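Local coordinates for protein mannosephosphate isomerase, putative (Archaeoglobus fulgidus, PDB 1ZX5) that probably interconverts mannose 6-phosphate and fructose 6-phosphate as a zinc-dependent type 1 mannose-6-phosphate isomerase of the cupin clan, at residues Leu122-Gly127 against Thr163-Phe168. Residues are numbered along the deposited sequence; the frame is centred on the assembly and turned at random.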
loop_
_atom_site.group_PDB
_atom_site.type_symbol
_atom_site.label_atom_id
_atom_site.label_comp_id
_atom_site.label_asym_id
_atom_site.label_seq_id
_atom_site.Cartn_x
_atom_site.Cartn_y
_atom_site.Cartn_z
ATOM N N LEU A 122 -2.616 -5.850 2.725
ATOM C CA LEU A 122 -3.387 -7.004 2.291
ATOM C C LEU A 122 -2.398 -8.023 1.736
ATOM O O LEU A 122 -1.692 -7.772 0.759
ATOM C CB LEU A 122 -4.431 -6.632 1.232
ATOM C CG LEU A 122 -5.315 -7.792 0.736
ATOM C CD1 LEU A 122 -6.349 -8.243 1.795
ATOM C CD2 LEU A 122 -5.999 -7.423 -0.586
ATOM N N VAL A 123 -2.359 -9.171 2.386
ATOM C CA VAL A 123 -1.387 -10.214 2.111
ATOM C C VAL A 123 -1.986 -11.173 1.073
ATOM O O VAL A 123 -3.194 -11.380 1.050
ATOM C CB VAL A 123 -1.064 -10.918 3.463
ATOM C CG1 VAL A 123 -0.490 -12.297 3.279
ATOM C CG2 VAL A 123 -0.175 -10.021 4.355
ATOM N N PHE A 124 -1.149 -11.751 0.215
ATOM C CA PHE A 124 -1.638 -12.621 -0.855
ATOM C C PHE A 124 -1.253 -14.078 -0.715
ATOM O O PHE A 124 -1.711 -14.903 -1.487
ATOM C CB PHE A 124 -1.197 -12.098 -2.233
ATOM C CG PHE A 124 -1.815 -10.781 -2.593
ATOM C CD1 PHE A 124 -3.201 -10.661 -2.734
ATOM C CD2 PHE A 124 -1.028 -9.656 -2.748
ATOM C CE1 PHE A 124 -3.791 -9.438 -3.037
ATOM C CE2 PHE A 124 -1.600 -8.431 -3.073
ATOM C CZ PHE A 124 -2.989 -8.323 -3.222
ATOM N N ASN A 125 -0.415 -14.407 0.260
ATOM C CA ASN A 125 0.134 -15.753 0.322
ATOM C C ASN A 125 0.330 -16.192 1.765
ATOM O O ASN A 125 -0.074 -15.491 2.690
ATOM C CB ASN A 125 1.449 -15.837 -0.488
ATOM C CG ASN A 125 2.617 -15.120 0.193
ATOM O OD1 ASN A 125 2.434 -14.113 0.886
ATOM N ND2 ASN A 125 3.823 -15.647 0.005
ATOM N N LYS A 126 0.952 -17.351 1.943
ATOM C CA LYS A 126 1.319 -17.824 3.265
ATOM C C LYS A 126 2.793 -17.524 3.521
ATOM O O LYS A 126 3.696 -18.162 2.970
ATOM C CB LYS A 126 0.948 -19.303 3.443
ATOM C CG LYS A 126 -0.487 -19.576 2.915
ATOM C CD LYS A 126 -1.252 -20.722 3.593
ATOM C CE LYS A 126 -0.836 -22.068 3.069
ATOM N NZ LYS A 126 -1.366 -23.165 3.956
ATOM N N GLY A 127 3.019 -16.507 4.339
ATOM C CA GLY A 127 4.362 -16.031 4.628
ATOM C C GLY A 127 4.375 -15.610 6.074
ATOM O O GLY A 127 3.528 -16.049 6.852
ATOM N N THR A 163 -2.360 -16.325 5.942
ATOM C CA THR A 163 -3.044 -16.986 4.833
ATOM C C THR A 163 -3.466 -15.858 3.901
ATOM O O THR A 163 -3.542 -14.705 4.344
ATOM C CB THR A 163 -4.290 -17.798 5.292
ATOM O OG1 THR A 163 -5.183 -16.941 6.017
ATOM C CG2 THR A 163 -3.883 -18.993 6.175
ATOM N N PRO A 164 -3.718 -16.166 2.608
ATOM C CA PRO A 164 -4.113 -15.112 1.681
ATOM C C PRO A 164 -5.240 -14.233 2.229
ATOM O O PRO A 164 -6.210 -14.745 2.825
ATOM C CB PRO A 164 -4.607 -15.897 0.461
ATOM C CG PRO A 164 -3.804 -17.148 0.487
ATOM C CD PRO A 164 -3.631 -17.484 1.940
ATOM N N TYR A 165 -5.107 -12.928 2.002
ATOM C CA TYR A 165 -6.124 -11.923 2.307
ATOM C C TYR A 165 -6.245 -11.545 3.787
ATOM O O TYR A 165 -7.135 -10.774 4.151
ATOM C CB TYR A 165 -7.488 -12.249 1.641
ATOM C CG TYR A 165 -7.326 -12.457 0.153
ATOM C CD1 TYR A 165 -6.956 -11.391 -0.678
ATOM C CD2 TYR A 165 -7.483 -13.730 -0.422
ATOM C CE1 TYR A 165 -6.759 -11.579 -2.062
ATOM C CE2 TYR A 165 -7.282 -13.932 -1.792
ATOM C CZ TYR A 165 -6.921 -12.849 -2.603
ATOM O OH TYR A 165 -6.731 -13.027 -3.953
ATOM N N ASP A 166 -5.353 -12.071 4.631
ATOM C CA ASP A 166 -5.153 -11.492 5.955
ATOM C C ASP A 166 -4.776 -10.040 5.759
ATOM O O ASP A 166 -4.137 -9.691 4.745
ATOM C CB ASP A 166 -4.015 -12.185 6.711
ATOM C CG ASP A 166 -4.414 -13.526 7.260
ATOM O OD1 ASP A 166 -5.625 -13.862 7.242
ATOM O OD2 ASP A 166 -3.514 -14.259 7.704
ATOM N N THR A 167 -5.173 -9.201 6.718
ATOM C CA THR A 167 -4.834 -7.792 6.696
ATOM C C THR A 167 -4.145 -7.356 7.981
ATOM O O THR A 167 -4.294 -7.981 9.040
ATOM C CB THR A 167 -6.073 -6.867 6.457
ATOM O OG1 THR A 167 -6.987 -6.982 7.548
ATOM C CG2 THR A 167 -6.795 -7.187 5.153
ATOM N N PHE A 168 -3.385 -6.270 7.862
ATOM C CA PHE A 168 -2.714 -5.634 8.979
ATOM C C PHE A 168 -2.892 -4.137 8.844
ATOM O O PHE A 168 -3.051 -3.621 7.734
ATOM C CB PHE A 168 -1.213 -5.995 8.990
ATOM C CG PHE A 168 -0.965 -7.455 9.182
ATOM C CD1 PHE A 168 -0.875 -7.991 10.462
ATOM C CD2 PHE A 168 -0.874 -8.305 8.089
ATOM C CE1 PHE A 168 -0.680 -9.357 10.656
ATOM C CE2 PHE A 168 -0.679 -9.674 8.272
ATOM C CZ PHE A 168 -0.583 -10.199 9.560
#
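A type II beta turn, Thr163 to Asp166, leads into strand 167-170, which pairs with strand 119-123 in an antiparallel sheet, and packs against the end of strand 119-123. Val123 holds it with both backbone polar atoms. Val123 N gives a nearly straight hydrogen bond to Asp166 O (3.0 Å, N-H...O 171°). Val123 O accepts from Tyr165 N at 2.6 Å, with the donor 36° out of the carbonyl plane. One step back, Leu122 and Thr167 form a non-hydrogen-bonded pair. With CG anti to the backbone N (chi1 -179°), Leu122 turns its end toward the other segment, and Leu122 CD1 meets Thr167 CG2 at 3.5 Å. The same methyl lies at the edge of the Tyr165 ring, 4.0 Å from Tyr165 CD1. Phe124 CD1 comes obliquely to 3.7 Å from Tyr165 CE1, with the ring planes almost perpendicular. Val123 CG2 touches the Phe168 ring at its edge, near CE2 and in the ring plane. Pro164 lays CB and CG against Phe124 O and its CD against Lys126 CG. With an alanine here, CG and CD are gone, so Lys126 CG and Phe124 O would probably lose packing and the backbone its ring restraint. Within the turn, Thr163 N donates to Asp166 OD2 (3.0 Å) from above the carboxylate plane. Lys222 forms a salt bridge with Asp166 OD1, and Tyr165 OH is hydrogen-bonded to Glu256 OE2. Backbone bonds thus fix the turn on the strand end, apolar side chains pack around them, and the Asp166 carboxylate ties the turn's start to its end, its charge probably balanced by Lys222.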